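Local coordinates for DNA mismatch repair protein PMS1 (Saccharomyces cerevisiae, PDB 3H4L) that binds ATP in its N-terminal GHKL-type ATPase domain and probably hydrolyses it during DNA mismatch repair, at residues T296-F308 with I347-N359. Sequence-based numbering, arbitrary orientation.
Sequences TLLKCCNEVYKTF and IDIFKTTLSDYYN
Two helices of the S5-like domain of this MutL-family protein, 295-306 and 343-362, run side by side in the same general direction, and Phe350, Val304, Tyr358 and Phe308 carry much of the packing between them. The axes of 296-306 and 347-359 approach to 9.7 Å and cross at -36°. At the N-terminal end, Leu297 lays CD1 over one face of the Phe350 ring, 3.7 Å from its centroid, a CH-pi contact. The sulfurs of Cys300 and Cys301 both lie at the edge of that ring; Cys300 SG also reaches Lys351 CB at 3.4 Å. In the middle Val304 splits its branches: CG2 meets the aliphatic part of Lys351, while CG1, anti to the backbone N (chi1 -180°), rests 3.6 Å from Ser355 CA. On the flank, Lys351 bends at chi3 (-59°) and crosses Glu303 at about a right angle, its NZ 3.5 Å from Glu303 OE1 in a long salt bridge.

This is the helical layer of the S5-type alpha/beta fold, known for its left-handed beta-alpha-beta crossover, packed against its four-stranded sheet: Tyr358 touches Ile268 of strand 261-269, and its OH is hydrogen-bonded to Ser269 O. The C-terminal end is an aromatic cluster. Tyr305 turns an edge toward the face of Tyr358 in an offset edge-to-face pair, centroids 5.6 Å apart, with CD1 nearest the Tyr358 hydroxyl. At the C-terminal end of 296-308, Phe308 sets its ring obliquely to that of Tyr358 and receives Tyr358 CB over one face, 3.5 Å from the ring centroid, while CE2 lies near Asn359 OD1. An alanine at Phe308 would remove the ring and is likely to leave Tyr358 CB and the Ser355 carbonyl without their cover, opening a gap at this end of the helix pair.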
loop_
_atom_site.group_PDB
_atom_site.type_symbol
_atom_site.label_atom_id
_atom_site.label_comp_id
_atom_site.label_asym_id
_atom_site.label_seq_id
_atom_site.Cartn_x
_atom_site.Cartn_y
_atom_site.Cartn_z
ATOM N N THR B 296 30.954 -9.127 4.048
ATOM C CA THR B 296 32.290 -8.796 3.575
ATOM C C THR B 296 32.315 -7.941 2.304
ATOM O O THR B 296 32.987 -6.911 2.267
ATOM C CB THR B 296 33.118 -10.093 3.355
ATOM O OG1 THR B 296 34.354 -9.782 2.702
ATOM C CG2 THR B 296 32.343 -11.088 2.516
ATOM N N LEU B 297 31.582 -8.351 1.271
ATOM C CA LEU B 297 31.567 -7.599 0.016
ATOM C C LEU B 297 30.958 -6.204 0.144
ATOM O O LEU B 297 31.274 -5.310 -0.646
ATOM C CB LEU B 297 30.824 -8.373 -1.074
ATOM C CG LEU B 297 30.865 -7.731 -2.470
ATOM C CD1 LEU B 297 32.305 -7.654 -2.977
ATOM C CD2 LEU B 297 30.012 -8.545 -3.429
ATOM N N LEU B 298 30.079 -6.010 1.122
ATOM C CA LEU B 298 29.485 -4.693 1.309
ATOM C C LEU B 298 30.525 -3.784 1.944
ATOM O O LEU B 298 30.705 -2.641 1.512
ATOM C CB LEU B 298 28.235 -4.762 2.192
ATOM C CG LEU B 298 26.937 -5.141 1.478
ATOM C CD1 LEU B 298 25.775 -4.984 2.442
ATOM C CD2 LEU B 298 26.731 -4.254 0.260
ATOM N N LYS B 299 31.213 -4.296 2.962
ATOM C CA LYS B 299 32.243 -3.513 3.624
ATOM C C LYS B 299 33.159 -2.979 2.535
ATOM O O LYS B 299 33.427 -1.780 2.470
ATOM C CB LYS B 299 33.028 -4.380 4.598
ATOM N N CYS B 300 33.618 -3.871 1.665
ATOM C CA CYS B 300 34.497 -3.467 0.580
ATOM C C CYS B 300 33.858 -2.360 -0.264
ATOM O O CYS B 300 34.498 -1.346 -0.553
ATOM C CB CYS B 300 34.843 -4.667 -0.303
ATOM S SG CYS B 300 35.962 -4.250 -1.664
ATOM N N CYS B 301 32.600 -2.550 -0.653
ATOM C CA CYS B 301 31.888 -1.557 -1.452
ATOM C C CYS B 301 31.953 -0.201 -0.761
ATOM O O CYS B 301 32.372 0.792 -1.350
ATOM C CB CYS B 301 30.418 -1.964 -1.618
ATOM S SG CYS B 301 29.930 -2.728 -3.190
ATOM N N ASN B 302 31.537 -0.176 0.500
ATOM C CA ASN B 302 31.519 1.047 1.293
ATOM C C ASN B 302 32.849 1.781 1.378
ATOM O O ASN B 302 32.911 2.983 1.126
ATOM C CB ASN B 302 31.013 0.747 2.706
ATOM C CG ASN B 302 29.551 0.338 2.724
ATOM O OD1 ASN B 302 28.691 1.038 2.181
ATOM N ND2 ASN B 302 29.261 -0.793 3.358
ATOM N N GLU B 303 33.910 1.070 1.735
ATOM C CA GLU B 303 35.216 1.706 1.862
ATOM C C GLU B 303 35.698 2.291 0.534
ATOM O O GLU B 303 36.052 3.473 0.458
ATOM C CB GLU B 303 36.234 0.707 2.417
ATOM C CG GLU B 303 36.592 -0.425 1.487
ATOM C CD GLU B 303 37.221 -1.581 2.229
ATOM O OE1 GLU B 303 37.744 -2.506 1.564
ATOM O OE2 GLU B 303 37.179 -1.565 3.482
ATOM N N VAL B 304 35.700 1.463 -0.507
ATOM C CA VAL B 304 36.125 1.891 -1.837
ATOM C C VAL B 304 35.360 3.131 -2.280
ATOM O O VAL B 304 35.904 3.980 -2.979
ATOM C CB VAL B 304 35.888 0.785 -2.884
ATOM C CG1 VAL B 304 36.346 1.258 -4.254
ATOM C CG2 VAL B 304 36.625 -0.481 -2.479
ATOM N N TYR B 305 34.098 3.229 -1.875
ATOM C CA TYR B 305 33.263 4.373 -2.239
ATOM C C TYR B 305 33.632 5.614 -1.429
ATOM O O TYR B 305 33.627 6.731 -1.952
ATOM C CB TYR B 305 31.784 4.057 -2.014
ATOM C CG TYR B 305 30.858 5.165 -2.463
ATOM C CD1 TYR B 305 30.530 5.322 -3.808
ATOM C CD2 TYR B 305 30.331 6.074 -1.545
ATOM C CE1 TYR B 305 29.699 6.355 -4.230
ATOM C CE2 TYR B 305 29.503 7.111 -1.955
ATOM C CZ TYR B 305 29.191 7.248 -3.298
ATOM O OH TYR B 305 28.382 8.287 -3.715
ATOM N N LYS B 306 33.931 5.414 -0.147
ATOM C CA LYS B 306 34.309 6.512 0.735
ATOM C C LYS B 306 35.442 7.305 0.085
ATOM O O LYS B 306 35.371 8.529 -0.047
ATOM C CB LYS B 306 34.759 5.963 2.088
ATOM N N THR B 307 36.477 6.590 -0.341
ATOM C CA THR B 307 37.632 7.216 -0.965
ATOM C C THR B 307 37.268 8.212 -2.062
ATOM O O THR B 307 38.079 9.064 -2.412
ATOM C CB THR B 307 38.591 6.155 -1.548
ATOM O OG1 THR B 307 37.954 5.474 -2.635
ATOM C CG2 THR B 307 38.979 5.140 -0.476
ATOM N N PHE B 308 36.057 8.114 -2.601
ATOM C CA PHE B 308 35.629 9.030 -3.659
ATOM C C PHE B 308 34.603 10.029 -3.153
ATOM O O PHE B 308 34.468 11.123 -3.699
ATOM C CB PHE B 308 35.025 8.269 -4.846
ATOM C CG PHE B 308 36.002 7.395 -5.578
ATOM C CD1 PHE B 308 36.360 6.151 -5.073
ATOM C CD2 PHE B 308 36.572 7.818 -6.772
ATOM C CE1 PHE B 308 37.272 5.335 -5.750
ATOM C CE2 PHE B 308 37.483 7.014 -7.454
ATOM C CZ PHE B 308 37.834 5.769 -6.941
ATOM N N ILE B 347 37.622 -10.582 -2.941
ATOM C CA ILE B 347 37.510 -9.300 -2.268
ATOM C C ILE B 347 38.541 -8.280 -2.766
ATOM O O ILE B 347 38.242 -7.093 -2.886
ATOM C CB ILE B 347 37.669 -9.478 -0.740
ATOM C CG1 ILE B 347 36.617 -10.472 -0.226
ATOM C CG2 ILE B 347 37.522 -8.131 -0.036
ATOM C CD1 ILE B 347 36.808 -10.910 1.225
ATOM N N ASP B 348 39.750 -8.747 -3.069
ATOM C CA ASP B 348 40.814 -7.861 -3.533
ATOM C C ASP B 348 40.712 -7.464 -5.001
ATOM O O ASP B 348 40.960 -6.308 -5.361
ATOM C CB ASP B 348 42.178 -8.503 -3.269
ATOM C CG ASP B 348 42.480 -8.623 -1.790
ATOM O OD1 ASP B 348 42.629 -7.568 -1.129
ATOM O OD2 ASP B 348 42.557 -9.767 -1.287
ATOM N N ILE B 349 40.358 -8.422 -5.849
ATOM C CA ILE B 349 40.225 -8.143 -7.270
ATOM C C ILE B 349 39.009 -7.252 -7.501
ATOM O O ILE B 349 38.976 -6.459 -8.439
ATOM C CB ILE B 349 40.104 -9.452 -8.085
ATOM C CG1 ILE B 349 41.453 -10.180 -8.065
ATOM C CG2 ILE B 349 39.656 -9.153 -9.510
ATOM C CD1 ILE B 349 41.543 -11.365 -9.004
ATOM N N PHE B 350 38.018 -7.379 -6.626
ATOM C CA PHE B 350 36.816 -6.569 -6.726
ATOM C C PHE B 350 37.133 -5.141 -6.272
ATOM O O PHE B 350 36.819 -4.166 -6.962
ATOM C CB PHE B 350 35.705 -7.150 -5.842
ATOM C CG PHE B 350 34.446 -6.324 -5.837
ATOM C CD1 PHE B 350 33.603 -6.310 -6.945
ATOM C CD2 PHE B 350 34.138 -5.510 -4.751
ATOM C CE1 PHE B 350 32.477 -5.491 -6.972
ATOM C CE2 PHE B 350 33.012 -4.684 -4.767
ATOM C CZ PHE B 350 32.180 -4.674 -5.877
ATOM N N LYS B 351 37.765 -5.034 -5.106
ATOM C CA LYS B 351 38.112 -3.742 -4.533
ATOM C C LYS B 351 38.834 -2.847 -5.530
ATOM O O LYS B 351 38.475 -1.685 -5.690
ATOM C CB LYS B 351 38.975 -3.932 -3.285
ATOM C CG LYS B 351 39.227 -2.649 -2.498
ATOM C CD LYS B 351 40.234 -2.863 -1.360
ATOM C CE LYS B 351 39.768 -3.934 -0.369
ATOM N NZ LYS B 351 40.731 -4.151 0.758
ATOM N N THR B 352 39.839 -3.384 -6.211
ATOM C CA THR B 352 40.579 -2.578 -7.174
ATOM C C THR B 352 39.797 -2.391 -8.473
ATOM O O THR B 352 39.880 -1.336 -9.097
ATOM C CB THR B 352 41.970 -3.200 -7.501
ATOM O OG1 THR B 352 41.823 -4.289 -8.426
ATOM C CG2 THR B 352 42.632 -3.713 -6.223
ATOM N N THR B 353 39.038 -3.414 -8.870
ATOM C CA THR B 353 38.242 -3.358 -10.101
ATOM C C THR B 353 37.148 -2.300 -10.007
ATOM O O THR B 353 36.859 -1.603 -10.984
ATOM C CB THR B 353 37.573 -4.718 -10.427
ATOM O OG1 THR B 353 38.567 -5.669 -10.830
ATOM C CG2 THR B 353 36.567 -4.553 -11.554
ATOM N N LEU B 354 36.538 -2.189 -8.832
ATOM C CA LEU B 354 35.493 -1.201 -8.624
ATOM C C LEU B 354 36.159 0.167 -8.533
ATOM O O LEU B 354 35.773 1.108 -9.225
ATOM C CB LEU B 354 34.721 -1.498 -7.332
ATOM C CG LEU B 354 33.595 -0.505 -7.036
ATOM C CD1 LEU B 354 32.528 -0.632 -8.112
ATOM C CD2 LEU B 354 33.006 -0.766 -5.662
ATOM N N SER B 355 37.170 0.258 -7.673
ATOM C CA SER B 355 37.914 1.496 -7.476
ATOM C C SER B 355 38.280 2.112 -8.823
ATOM O O SER B 355 37.971 3.273 -9.095
ATOM C CB SER B 355 39.191 1.219 -6.673
ATOM O OG SER B 355 39.903 2.419 -6.410
ATOM N N ASP B 356 38.931 1.322 -9.668
ATOM C CA ASP B 356 39.332 1.797 -10.980
ATOM C C ASP B 356 38.116 2.081 -11.865
ATOM O O ASP B 356 38.231 2.777 -12.873
ATOM C CB ASP B 356 40.270 0.778 -11.637
ATOM C CG ASP B 356 39.684 0.163 -12.886
ATOM O OD1 ASP B 356 38.525 -0.311 -12.837
ATOM O OD2 ASP B 356 40.391 0.146 -13.916
ATOM N N TYR B 357 36.958 1.536 -11.496
ATOM C CA TYR B 357 35.725 1.774 -12.249
ATOM C C TYR B 357 35.266 3.189 -11.919
ATOM O O TYR B 357 34.767 3.913 -12.783
ATOM C CB TYR B 357 34.628 0.782 -11.840
ATOM C CG TYR B 357 33.206 1.277 -12.078
ATOM C CD1 TYR B 357 32.575 1.091 -13.310
ATOM C CD2 TYR B 357 32.497 1.941 -11.068
ATOM C CE1 TYR B 357 31.278 1.548 -13.533
ATOM C CE2 TYR B 357 31.201 2.403 -11.284
ATOM C CZ TYR B 357 30.596 2.202 -12.520
ATOM O OH TYR B 357 29.303 2.639 -12.745
ATOM N N TYR B 358 35.424 3.567 -10.654
ATOM C CA TYR B 358 35.043 4.901 -10.212
ATOM C C TYR B 358 36.029 5.938 -10.755
ATOM O O TYR B 358 35.615 7.008 -11.200
ATOM C CB TYR B 358 34.977 4.960 -8.681
ATOM C CG TYR B 358 33.634 4.538 -8.111
ATOM C CD1 TYR B 358 33.544 3.545 -7.126
ATOM C CD2 TYR B 358 32.453 5.148 -8.542
ATOM C CE1 TYR B 358 32.311 3.176 -6.584
ATOM C CE2 TYR B 358 31.217 4.790 -8.008
ATOM C CZ TYR B 358 31.151 3.806 -7.030
ATOM O OH TYR B 358 29.929 3.475 -6.489
ATOM N N ASN B 359 37.325 5.622 -10.729
ATOM C CA ASN B 359 38.344 6.539 -11.257
ATOM C C ASN B 359 37.986 6.895 -12.695
ATOM O O ASN B 359 38.087 8.049 -13.105
ATOM C CB ASN B 359 39.736 5.894 -11.246
ATOM C CG ASN B 359 40.475 6.108 -9.939
ATOM O OD1 ASN B 359 40.597 7.237 -9.462
ATOM N ND2 ASN B 359 40.988 5.025 -9.362
#